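Long-range contacts in iron transport multicopper oxidase FET3 (Saccharomyces cerevisiae, PDB 1ZPU), which oxidises ferrous to ferric iron with four copper ions, reducing oxygen to water, to feed high-affinity iron uptake in yeast, and also oxidises cuprous copper: residues Gln168-Asn173 / Gln254-Thr259; Trp180-Asp185 / Val240-Asp245; Phe198-Phe203 / Tyr229-Gln234. All blocks are in the same frame, centred on the assembly; numbering follows the deposited sequence.

Contact 1 of 3, residues Gln168-Asn173 / Gln254-Thr259; sequences QNLIVN and QKFDDT. With NAG (2-acetamido-2-deoxy-beta-D-glucopyranose), chain G; MAN (alpha-D-mannopyranose), chain H; NAG (2-acetamido-2-deoxy-beta-D-glucopyranose), chain L.
Leu170 lays its CD2 methyl over one face of the Phe256 ring, a CH-pi contact 3.8 Å from CD2 to the ring centroid and 15° off the normal, displaced toward the rim. The branch point Leu170 CG lies 3.4 Å from Phe256 CE1, while CD1 turns to the backbone and rests 3.6 Å from Lys255 C. Further along, Gln254 reaches across with its chain extended beyond CG (chi2 -162°): its NE2 donates to Ile171 O (3.1 Å), approaching from above the carbonyl plane. The same NE2 is hydrogen-bonded to Gln201 OE1, so two oxygens hold this buried amide nitrogen. Gln254 OE1 is turned to the methyls of Val172. Behind these side chains, strand 169-172 is held by backbone bonds to strand 133-142, with a classic beta bulge where Gln168 and Asn169 both face Trp142. At its two ends sit glycans: Asn169 ND2 donates to mannose O2 (3.1 Å), and Asn173 ND2 carries an N-linked GlcNAc. The two strands run 148° apart with axes 8.1 Å from each other and belong to different sheets, the face-to-face packing of a cupredoxin beta sandwich.

Contact 2 of 3, residues Trp180-Asp185 / Val240-Asp245; sequences WEVQPD and VHTKND. With NAG (2-acetamido-2-deoxy-beta-D-glucopyranose), chain G.
Thr242 has its OG1 between the backbone N and the carbonyl carbon (chi1 63°), which aims the hydroxyl at Gln183 O and leaves CG2 to lie 4.1 Å from Val182 CB. His241 and Asp185 both place CG anti to the backbone N (chi1 -168° and -175°), and the two side chains run alongside each other in the same direction. The Thr242 hydroxyl gives its proton to Gln183 O, OG1 to O 2.6 Å, in the carbonyl plane, and receives the N-H of Thr186; a valine here would probably take from Gln183 O its hydroxyl donor and from the N-H of Thr186 its hydroxyl acceptor, and let the loop at Pro184 shift. Next to it Asp185 N donates to Lys243 O at 3.0 Å, from above the carbonyl plane. The two segments are the crossings between the sheets of the cupredoxin sandwich: 180-185 leaves the edge strand 179-181 for strand 187-194, while the chain at 240-245 leaves strand 235-241 for strand 250-256. Val182 and Thr242 face inward at this end of the sandwich, against Met276 and Tyr188. On the more exposed side, His241 NE2 donates to Asp185 OD1 (2.9 Å), meeting the carboxylate on its anti side with the two planes almost perpendicular. His241 ND1 is hydrogen-bonded to Thr187 OG1, so both ring nitrogens are engaged and the imidazole's rotation is fixed. Asn244 also lies alongside Asp185, pointing the same way, its OD1 3.3 Å from Asp185 CB, the amide and carboxylate planes steeply inclined.

Contact 3 of 3, residues Phe198-Phe203 / Tyr229-Gln234; sequences FVSQYF and YITVAQ
Tyr229 meets Tyr202 and Ser200 where strand 228-230 pairs antiparallel with strand 201-205, at the edge of the five-stranded sheet of a cupredoxin domain. From CB, the ring leaves with CG anti to the backbone N (chi1 -178°), which carries it back across the neighbouring strand. CD1 comes over the face of Tyr202, 3.5 Å from Tyr202 CE2, giving a T-shaped stack with the edge of Tyr229 toward that face, centroids 5.2 Å apart and planes at 67°. CE1 passes on to Ser200 CB (3.7 Å), with CE2 near Ser200 OG, and CZ lies against both Ser200 CB and OG. At the tip, the phenol OH accepts a hydrogen bond from Ser200 OG, O to O 2.8 Å, and is also bonded to Asp257 OD1, so the buried hydroxyl has two partners. Rings of Phe296 and Tyr440 also meet Tyr229; Tyr440 lies on strand 438-441 of the third cupredoxin unit. Beside Tyr229 in the chain, Ile230 forms a hydrogen-bonded pair with Gln201 through two nearly straight backbone bonds, Gln201 N to Ile230 O and Ile230 N to Gln201 O, each 2.9 Å. Past the strand the chain enters a type II turn, Thr231 to Gln234, close to the copper sites: the side chain of Val232 is about 4 Å from that of His464, a type 3 copper ligand. There Val232 CG1 rests 3.5 Å from Phe198 O.

Overall arrangement
All three contacts lie in the second cupredoxin domain. Contacts 1 and 3 are buried and adjoin, their centres about 9 Å apart: strands 250-256 and 201-205 are neighbours in one sheet, and two side-chain hydrogen bonds join the contacts. Contact 1 packs that sheet against the other, mostly through apolar groups, whereas contact 3 pairs strands within it by backbone bonds and stacked rings, beside the copper sites. Contact 2 lies about 25 Å from both, between centres, at the surface end of the sandwich; there loops from the two sheets are joined by polar bonds and a histidine-carboxylate pair. Contacts 1 and 2 also share a GlcNAc.

Contact 1 of 3, residues Gln168-Asn173 / Gln254-Thr259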
loop_
_atom_site.group_PDB
_atom_site.type_symbol
_atom_site.label_atom_id
_atom_site.label_comp_id
_atom_site.label_asym_id
_atom_site.label_seq_id
_atom_site.Cartn_x
_atom_site.Cartn_y
_atom_site.Cartn_z
ATOM N N GLN A 168 7.843 18.230 -0.576
ATOM C CA GLN A 168 7.762 19.676 -0.548
ATOM C C GLN A 168 6.456 20.201 -0.004
ATOM O O GLN A 168 6.412 21.324 0.486
ATOM C CB GLN A 168 8.058 20.259 -1.924
ATOM C CG GLN A 168 9.560 20.421 -2.210
ATOM C CD GLN A 168 10.312 19.093 -2.165
ATOM O OE1 GLN A 168 10.283 18.316 -3.116
ATOM N NE2 GLN A 168 10.970 18.827 -1.047
ATOM N N ASN A 169 5.403 19.387 -0.079
ATOM C CA ASN A 169 4.074 19.770 0.379
ATOM C C ASN A 169 3.136 18.595 0.537
ATOM O O ASN A 169 3.322 17.552 -0.088
ATOM C CB ASN A 169 3.422 20.745 -0.611
ATOM C CG ASN A 169 3.635 22.191 -0.231
ATOM O OD1 ASN A 169 3.361 22.615 0.915
ATOM N ND2 ASN A 169 4.131 22.968 -1.183
ATOM N N LEU A 170 2.107 18.789 1.359
ATOM C CA LEU A 170 0.954 17.893 1.384
ATOM C C LEU A 170 -0.079 18.326 0.344
ATOM O O LEU A 170 -0.325 19.520 0.160
ATOM C CB LEU A 170 0.308 17.879 2.782
ATOM C CG LEU A 170 1.141 17.240 3.902
ATOM C CD1 LEU A 170 0.392 17.195 5.215
ATOM C CD2 LEU A 170 1.570 15.839 3.497
ATOM N N ILE A 171 -0.691 17.357 -0.323
ATOM C CA ILE A 171 -1.750 17.631 -1.280
ATOM C C ILE A 171 -3.021 16.811 -1.007
ATOM O O ILE A 171 -2.967 15.782 -0.331
ATOM C CB ILE A 171 -1.244 17.446 -2.716
ATOM C CG1 ILE A 171 -0.643 16.046 -2.901
ATOM C CG2 ILE A 171 -0.222 18.511 -3.039
ATOM C CD1 ILE A 171 -0.462 15.669 -4.320
ATOM N N VAL A 172 -4.159 17.323 -1.477
ATOM C CA VAL A 172 -5.452 16.618 -1.474
ATOM C C VAL A 172 -6.036 16.684 -2.865
ATOM O O VAL A 172 -6.019 17.753 -3.489
ATOM C CB VAL A 172 -6.544 17.234 -0.520
ATOM C CG1 VAL A 172 -6.823 16.334 0.617
ATOM C CG2 VAL A 172 -6.210 18.646 -0.039
ATOM N N ASN A 173 -6.578 15.559 -3.347
ATOM C CA ASN A 173 -7.142 15.485 -4.711
ATOM C C ASN A 173 -6.264 16.177 -5.722
ATOM O O ASN A 173 -6.754 16.851 -6.595
ATOM C CB ASN A 173 -8.536 16.097 -4.777
ATOM C CG ASN A 173 -9.604 15.126 -4.397
ATOM O OD1 ASN A 173 -9.337 14.115 -3.725
ATOM N ND2 ASN A 173 -10.838 15.427 -4.821
ATOM N N GLN A 254 -4.981 18.713 7.165
ATOM C CA GLN A 254 -4.052 17.585 7.070
ATOM C C GLN A 254 -2.642 17.988 7.565
ATOM O O GLN A 254 -2.171 19.108 7.316
ATOM C CB GLN A 254 -4.063 16.946 5.660
ATOM C CG GLN A 254 -3.369 17.699 4.592
ATOM C CD GLN A 254 -3.772 17.261 3.171
ATOM O OE1 GLN A 254 -4.455 17.999 2.464
ATOM N NE2 GLN A 254 -3.312 16.086 2.737
ATOM N N LYS A 255 -1.987 17.083 8.286
ATOM C CA LYS A 255 -0.713 17.408 8.926
ATOM C C LYS A 255 0.308 16.298 8.711
ATOM O O LYS A 255 -0.043 15.121 8.810
ATOM C CB LYS A 255 -0.952 17.622 10.427
ATOM C CG LYS A 255 0.199 18.247 11.172
ATOM C CD LYS A 255 -0.088 18.315 12.659
ATOM C CE LYS A 255 0.836 19.288 13.374
ATOM N NZ LYS A 255 2.194 19.366 12.751
ATOM N N PHE A 256 1.553 16.674 8.407
ATOM C CA PHE A 256 2.657 15.724 8.283
ATOM C C PHE A 256 2.864 14.984 9.600
ATOM O O PHE A 256 2.702 15.568 10.683
ATOM C CB PHE A 256 3.959 16.475 8.038
ATOM C CG PHE A 256 4.356 16.619 6.603
ATOM C CD1 PHE A 256 4.033 17.765 5.893
ATOM C CD2 PHE A 256 5.147 15.650 5.992
ATOM C CE1 PHE A 256 4.432 17.908 4.588
ATOM C CE2 PHE A 256 5.564 15.784 4.684
ATOM C CZ PHE A 256 5.205 16.908 3.971
ATOM N N ASP A 257 3.251 13.714 9.523
ATOM C CA ASP A 257 3.894 13.049 10.654
ATOM C C ASP A 257 5.402 13.282 10.524
ATOM O O ASP A 257 6.123 12.485 9.910
ATOM C CB ASP A 257 3.574 11.569 10.639
ATOM C CG ASP A 257 4.272 10.801 11.737
ATOM O OD1 ASP A 257 3.996 9.588 11.837
ATOM O OD2 ASP A 257 5.092 11.382 12.491
ATOM N N ASP A 258 5.880 14.386 11.085
ATOM C CA ASP A 258 7.237 14.843 10.791
ATOM C C ASP A 258 8.293 13.967 11.464
ATOM O O ASP A 258 9.483 14.047 11.173
ATOM C CB ASP A 258 7.397 16.322 11.156
ATOM C CG ASP A 258 7.001 16.612 12.582
ATOM O OD1 ASP A 258 6.293 17.620 12.813
ATOM O OD2 ASP A 258 7.385 15.827 13.473
ATOM N N THR A 259 7.823 13.133 12.375
ATOM C CA THR A 259 8.588 12.043 12.958
ATOM C C THR A 259 9.321 11.218 11.891
ATOM O O THR A 259 10.457 10.789 12.085
ATOM C CB THR A 259 7.599 11.184 13.754
ATOM O OG1 THR A 259 7.578 11.681 15.086
ATOM C CG2 THR A 259 7.908 9.657 13.715
HETATM C C1 NAG G . -11.876 14.433 -4.636
HETATM C C2 NAG G . -13.209 15.187 -4.656
HETATM C C3 NAG G . -14.380 14.212 -4.633
HETATM C C4 NAG G . -14.256 13.098 -5.678
HETATM C C5 NAG G . -12.871 12.488 -5.598
HETATM C C6 NAG G . -12.706 11.589 -6.804
HETATM C C7 NAG G . -13.619 17.389 -3.667
HETATM C C8 NAG G . -13.963 18.186 -2.429
HETATM N N2 NAG G . -13.294 16.103 -3.536
HETATM O O3 NAG G . -15.554 14.932 -4.887
HETATM O O4 NAG G . -15.133 12.016 -5.410
HETATM O O5 NAG G . -11.891 13.488 -5.682
HETATM O O6 NAG G . -11.483 10.897 -6.752
HETATM O O7 NAG G . -13.646 17.944 -4.763
HETATM C C1 MAN H . 6.769 27.048 -0.027
HETATM C C2 MAN H . 5.857 26.190 0.842
HETATM C C3 MAN H . 6.584 24.961 1.367
HETATM C C4 MAN H . 7.291 24.245 0.225
HETATM C C5 MAN H . 8.218 25.193 -0.504
HETATM C C6 MAN H . 8.850 24.478 -1.682
HETATM O O2 MAN H . 4.778 25.746 0.065
HETATM O O3 MAN H . 5.665 24.069 1.958
HETATM O O4 MAN H . 8.031 23.164 0.722
HETATM O O5 MAN H . 7.452 26.271 -0.995
HETATM O O6 MAN H . 9.581 25.434 -2.414
HETATM C C1 NAG L . 0.639 23.033 12.717
HETATM C C2 NAG L . 1.070 24.397 13.243
HETATM C C3 NAG L . 1.455 24.398 14.728
HETATM C C4 NAG L . 0.329 23.869 15.587
HETATM C C5 NAG L . 0.034 22.475 15.036
HETATM C C6 NAG L . -1.113 21.819 15.798
HETATM C C7 NAG L . 2.215 26.160 12.007
HETATM C C8 NAG L . 0.929 26.900 11.763
HETATM N N2 NAG L . 2.166 24.896 12.454
HETATM O O3 NAG L . 1.713 25.704 15.187
HETATM O O4 NAG L . 0.780 23.881 16.929
HETATM O O5 NAG L . -0.305 22.507 13.639
HETATM O O6 NAG L . -2.310 22.501 15.499
HETATM O O7 NAG L . 3.274 26.749 11.788
#

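Contact 2 of 3, residues Trp180-Asp185 / Val240-Asp245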
loop_
_atom_site.group_PDB
_atom_site.type_symbol
_atom_site.label_atom_id
_atom_site.label_comp_id
_atom_site.label_asym_id
_atom_site.label_seq_id
_atom_site.Cartn_x
_atom_site.Cartn_y
_atom_site.Cartn_z
ATOM N N TRP A 180 -14.507 22.113 -0.529
ATOM C CA TRP A 180 -15.570 21.129 -0.456
ATOM C C TRP A 180 -16.859 21.846 -0.072
ATOM O O TRP A 180 -17.040 22.289 1.072
ATOM C CB TRP A 180 -15.207 20.021 0.534
ATOM C CG TRP A 180 -16.269 18.988 0.753
ATOM C CD1 TRP A 180 -17.173 18.535 -0.157
ATOM C CD2 TRP A 180 -16.513 18.259 1.951
ATOM N NE1 TRP A 180 -17.975 17.575 0.400
ATOM C CE2 TRP A 180 -17.587 17.377 1.694
ATOM C CE3 TRP A 180 -15.935 18.271 3.227
ATOM C CZ2 TRP A 180 -18.110 16.517 2.667
ATOM C CZ3 TRP A 180 -16.454 17.406 4.209
ATOM C CH2 TRP A 180 -17.534 16.542 3.915
ATOM N N GLU A 181 -17.743 21.985 -1.053
ATOM C CA GLU A 181 -19.026 22.670 -0.865
ATOM C C GLU A 181 -20.062 21.725 -0.267
ATOM O O GLU A 181 -20.395 20.708 -0.872
ATOM C CB GLU A 181 -19.554 23.161 -2.209
ATOM C CG GLU A 181 -18.519 23.821 -3.086
ATOM C CD GLU A 181 -19.123 24.944 -3.903
ATOM O OE1 GLU A 181 -18.604 26.081 -3.804
ATOM O OE2 GLU A 181 -20.130 24.698 -4.623
ATOM N N VAL A 182 -20.586 22.056 0.907
ATOM C CA VAL A 182 -21.516 21.146 1.569
ATOM C C VAL A 182 -22.911 21.717 1.668
ATOM O O VAL A 182 -23.104 22.905 1.458
ATOM C CB VAL A 182 -21.027 20.686 2.974
ATOM C CG1 VAL A 182 -19.809 19.772 2.845
ATOM C CG2 VAL A 182 -20.754 21.875 3.887
ATOM N N GLN A 183 -23.879 20.857 1.969
ATOM C CA GLN A 183 -25.254 21.271 2.275
ATOM C C GLN A 183 -25.513 21.096 3.767
ATOM O O GLN A 183 -24.996 20.163 4.377
ATOM C CB GLN A 183 -26.261 20.421 1.498
ATOM C CG GLN A 183 -26.151 20.535 -0.005
ATOM C CD GLN A 183 -26.689 21.847 -0.522
ATOM O OE1 GLN A 183 -27.720 22.353 -0.050
ATOM N NE2 GLN A 183 -26.001 22.412 -1.501
ATOM N N PRO A 184 -26.319 21.985 4.365
ATOM C CA PRO A 184 -26.603 21.869 5.800
ATOM C C PRO A 184 -27.345 20.580 6.135
ATOM O O PRO A 184 -28.054 20.036 5.282
ATOM C CB PRO A 184 -27.518 23.065 6.070
ATOM C CG PRO A 184 -28.139 23.375 4.734
ATOM C CD PRO A 184 -27.029 23.127 3.760
ATOM N N ASP A 185 -27.180 20.100 7.365
ATOM C CA ASP A 185 -27.935 18.947 7.872
ATOM C C ASP A 185 -27.917 17.767 6.899
ATOM O O ASP A 185 -28.950 17.268 6.470
ATOM C CB ASP A 185 -29.381 19.352 8.216
ATOM C CG ASP A 185 -30.172 18.216 8.853
ATOM O OD1 ASP A 185 -29.591 17.492 9.694
ATOM O OD2 ASP A 185 -31.365 18.034 8.507
ATOM N N VAL A 240 -19.774 11.852 8.125
ATOM C CA VAL A 240 -19.696 13.219 8.633
ATOM C C VAL A 240 -21.061 13.860 8.469
ATOM O O VAL A 240 -21.601 13.894 7.359
ATOM C CB VAL A 240 -18.632 14.051 7.876
ATOM C CG1 VAL A 240 -18.734 15.518 8.231
ATOM C CG2 VAL A 240 -17.232 13.543 8.192
ATOM N N HIS A 241 -21.629 14.347 9.569
ATOM C CA HIS A 241 -22.916 15.015 9.498
ATOM C C HIS A 241 -22.736 16.519 9.665
ATOM O O HIS A 241 -22.155 16.986 10.658
ATOM C CB HIS A 241 -23.913 14.439 10.515
ATOM C CG HIS A 241 -25.336 14.882 10.290
ATOM N ND1 HIS A 241 -26.080 14.492 9.193
ATOM C CD2 HIS A 241 -26.154 15.666 11.033
ATOM C CE1 HIS A 241 -27.286 15.028 9.262
ATOM N NE2 HIS A 241 -27.360 15.738 10.373
ATOM N N THR A 242 -23.243 17.261 8.684
ATOM C CA THR A 242 -23.073 18.706 8.617
ATOM C C THR A 242 -24.058 19.445 9.529
ATOM O O THR A 242 -25.122 18.919 9.860
ATOM C CB THR A 242 -23.177 19.209 7.150
ATOM O OG1 THR A 242 -24.483 18.943 6.636
ATOM C CG2 THR A 242 -22.146 18.506 6.260
ATOM N N LYS A 243 -23.682 20.663 9.916
ATOM C CA LYS A 243 -24.427 21.497 10.845
ATOM C C LYS A 243 -25.630 22.162 10.191
ATOM O O LYS A 243 -25.756 22.148 8.972
ATOM C CB LYS A 243 -23.500 22.577 11.404
ATOM C CG LYS A 243 -22.143 22.059 11.801
ATOM C CD LYS A 243 -21.524 22.809 12.971
ATOM C CE LYS A 243 -20.314 22.015 13.483
ATOM N NZ LYS A 243 -19.845 22.364 14.869
ATOM N N ASN A 244 -26.504 22.754 11.009
ATOM C CA ASN A 244 -27.692 23.431 10.503
ATOM C C ASN A 244 -27.434 24.834 9.964
ATOM O O ASN A 244 -28.202 25.332 9.138
ATOM C CB ASN A 244 -28.812 23.427 11.545
ATOM C CG ASN A 244 -29.438 22.052 11.705
ATOM O OD1 ASN A 244 -29.046 21.107 11.016
ATOM N ND2 ASN A 244 -30.405 21.929 12.617
ATOM N N ASP A 245 -26.348 25.461 10.411
ATOM C CA ASP A 245 -26.007 26.814 9.978
ATOM C C ASP A 245 -25.187 26.880 8.687
ATOM O O ASP A 245 -24.150 26.221 8.536
ATOM C CB ASP A 245 -25.260 27.545 11.083
ATOM C CG ASP A 245 -26.122 27.803 12.287
ATOM O OD1 ASP A 245 -25.628 27.564 13.413
ATOM O OD2 ASP A 245 -27.288 28.243 12.116
HETATM C C1 NAG G . -11.876 14.433 -4.636
HETATM C C2 NAG G . -13.209 15.187 -4.656
HETATM C C3 NAG G . -14.380 14.212 -4.633
HETATM C C4 NAG G . -14.256 13.098 -5.678
HETATM C C5 NAG G . -12.871 12.488 -5.598
HETATM C C6 NAG G . -12.706 11.589 -6.804
HETATM C C7 NAG G . -13.619 17.389 -3.667
HETATM C C8 NAG G . -13.963 18.186 -2.429
HETATM N N2 NAG G . -13.294 16.103 -3.536
HETATM O O3 NAG G . -15.554 14.932 -4.887
HETATM O O4 NAG G . -15.133 12.016 -5.410
HETATM O O5 NAG G . -11.891 13.488 -5.682
HETATM O O6 NAG G . -11.483 10.897 -6.752
HETATM O O7 NAG G . -13.646 17.944 -4.763
#

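Contact 3 of 3, residues Phe198-Phe203 / Tyr229-Gln234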
loop_
_atom_site.group_PDB
_atom_site.type_symbol
_atom_site.label_atom_id
_atom_site.label_comp_id
_atom_site.label_asym_id
_atom_site.label_seq_id
_atom_site.Cartn_x
_atom_site.Cartn_y
_atom_site.Cartn_z
ATOM N N PHE A 198 5.090 8.026 0.979
ATOM C CA PHE A 198 6.012 8.092 2.097
ATOM C C PHE A 198 5.287 8.366 3.408
ATOM O O PHE A 198 5.122 7.491 4.232
ATOM C CB PHE A 198 7.092 9.162 1.804
ATOM C CG PHE A 198 8.097 9.377 2.907
ATOM C CD1 PHE A 198 8.349 8.408 3.873
ATOM C CD2 PHE A 198 8.844 10.549 2.937
ATOM C CE1 PHE A 198 9.316 8.620 4.873
ATOM C CE2 PHE A 198 9.811 10.769 3.947
ATOM C CZ PHE A 198 10.037 9.804 4.904
ATOM N N VAL A 199 4.818 9.588 3.557
ATOM C CA VAL A 199 4.534 10.164 4.856
ATOM C C VAL A 199 3.117 9.873 5.422
ATOM O O VAL A 199 2.112 10.031 4.739
ATOM C CB VAL A 199 4.852 11.666 4.717
ATOM C CG1 VAL A 199 3.807 12.556 5.362
ATOM C CG2 VAL A 199 6.243 11.948 5.204
ATOM N N SER A 200 3.030 9.429 6.664
ATOM C CA SER A 200 1.718 9.333 7.344
ATOM C C SER A 200 1.104 10.719 7.561
ATOM O O SER A 200 1.815 11.713 7.701
ATOM C CB SER A 200 1.872 8.710 8.729
ATOM O OG SER A 200 2.405 7.401 8.710
ATOM N N GLN A 201 -0.214 10.802 7.629
ATOM C CA GLN A 201 -0.832 12.101 7.855
ATOM C C GLN A 201 -1.850 12.057 8.961
ATOM O O GLN A 201 -2.560 11.057 9.127
ATOM C CB GLN A 201 -1.518 12.592 6.597
ATOM C CG GLN A 201 -0.583 12.824 5.421
ATOM C CD GLN A 201 -1.266 13.589 4.319
ATOM O OE1 GLN A 201 -2.178 14.384 4.579
ATOM N NE2 GLN A 201 -0.853 13.357 3.090
ATOM N N TYR A 202 -1.934 13.139 9.725
ATOM C CA TYR A 202 -3.066 13.310 10.618
ATOM C C TYR A 202 -4.128 14.047 9.838
ATOM O O TYR A 202 -3.821 14.935 9.030
ATOM C CB TYR A 202 -2.706 14.110 11.858
ATOM C CG TYR A 202 -1.580 13.552 12.664
ATOM C CD1 TYR A 202 -0.269 13.913 12.374
ATOM C CD2 TYR A 202 -1.817 12.680 13.734
ATOM C CE1 TYR A 202 0.784 13.422 13.111
ATOM C CE2 TYR A 202 -0.766 12.175 14.491
ATOM C CZ TYR A 202 0.537 12.553 14.170
ATOM O OH TYR A 202 1.624 12.077 14.878
ATOM N N PHE A 203 -5.378 13.677 10.066
ATOM C CA PHE A 203 -6.474 14.294 9.363
ATOM C C PHE A 203 -7.596 14.634 10.318
ATOM O O PHE A 203 -7.973 13.802 11.152
ATOM C CB PHE A 203 -7.004 13.358 8.290
ATOM C CG PHE A 203 -8.151 13.923 7.521
ATOM C CD1 PHE A 203 -7.922 14.694 6.388
ATOM C CD2 PHE A 203 -9.464 13.694 7.935
ATOM C CE1 PHE A 203 -8.979 15.219 5.670
ATOM C CE2 PHE A 203 -10.526 14.215 7.238
ATOM C CZ PHE A 203 -10.290 14.988 6.105
ATOM N N TYR A 229 -5.101 9.054 12.246
ATOM C CA TYR A 229 -3.733 8.891 11.768
ATOM C C TYR A 229 -3.781 7.896 10.597
ATOM O O TYR A 229 -4.063 6.722 10.792
ATOM C CB TYR A 229 -2.825 8.394 12.897
ATOM C CG TYR A 229 -1.359 8.228 12.529
ATOM C CD1 TYR A 229 -0.466 9.306 12.583
ATOM C CD2 TYR A 229 -0.866 6.992 12.120
ATOM C CE1 TYR A 229 0.874 9.154 12.229
ATOM C CE2 TYR A 229 0.465 6.828 11.768
ATOM C CZ TYR A 229 1.332 7.904 11.829
ATOM O OH TYR A 229 2.650 7.694 11.475
ATOM N N ILE A 230 -3.539 8.368 9.384
ATOM C CA ILE A 230 -3.626 7.528 8.188
ATOM C C ILE A 230 -2.247 7.366 7.560
ATOM O O ILE A 230 -1.652 8.364 7.106
ATOM C CB ILE A 230 -4.545 8.161 7.111
ATOM C CG1 ILE A 230 -5.813 8.718 7.772
ATOM C CG2 ILE A 230 -4.874 7.170 6.035
ATOM C CD1 ILE A 230 -6.819 9.281 6.795
ATOM N N THR A 231 -1.739 6.128 7.533
ATOM C CA THR A 231 -0.463 5.835 6.875
ATOM C C THR A 231 -0.716 5.748 5.387
ATOM O O THR A 231 -1.859 5.709 4.953
ATOM C CB THR A 231 0.179 4.481 7.333
ATOM O OG1 THR A 231 -0.413 3.378 6.624
ATOM C CG2 THR A 231 0.069 4.257 8.843
ATOM N N VAL A 232 0.346 5.690 4.587
ATOM C CA VAL A 232 0.145 5.561 3.141
ATOM C C VAL A 232 -0.521 4.229 2.880
ATOM O O VAL A 232 -0.287 3.272 3.614
ATOM C CB VAL A 232 1.429 5.691 2.340
ATOM C CG1 VAL A 232 2.029 7.043 2.569
ATOM C CG2 VAL A 232 2.406 4.610 2.693
ATOM N N ALA A 233 -1.391 4.197 1.873
ATOM C CA ALA A 233 -2.036 2.973 1.415
ATOM C C ALA A 233 -3.278 2.594 2.203
ATOM O O ALA A 233 -4.073 1.795 1.742
ATOM C CB ALA A 233 -1.044 1.806 1.389
ATOM N N GLN A 234 -3.456 3.141 3.399
ATOM C CA GLN A 234 -4.675 2.799 4.124
ATOM C C GLN A 234 -5.861 3.702 3.825
ATOM O O GLN A 234 -5.685 4.821 3.347
ATOM C CB GLN A 234 -4.472 2.521 5.628
ATOM C CG GLN A 234 -3.713 3.503 6.488
ATOM C CD GLN A 234 -3.315 2.882 7.858
ATOM O OE1 GLN A 234 -3.058 1.665 7.968
ATOM N NE2 GLN A 234 -3.275 3.723 8.907
#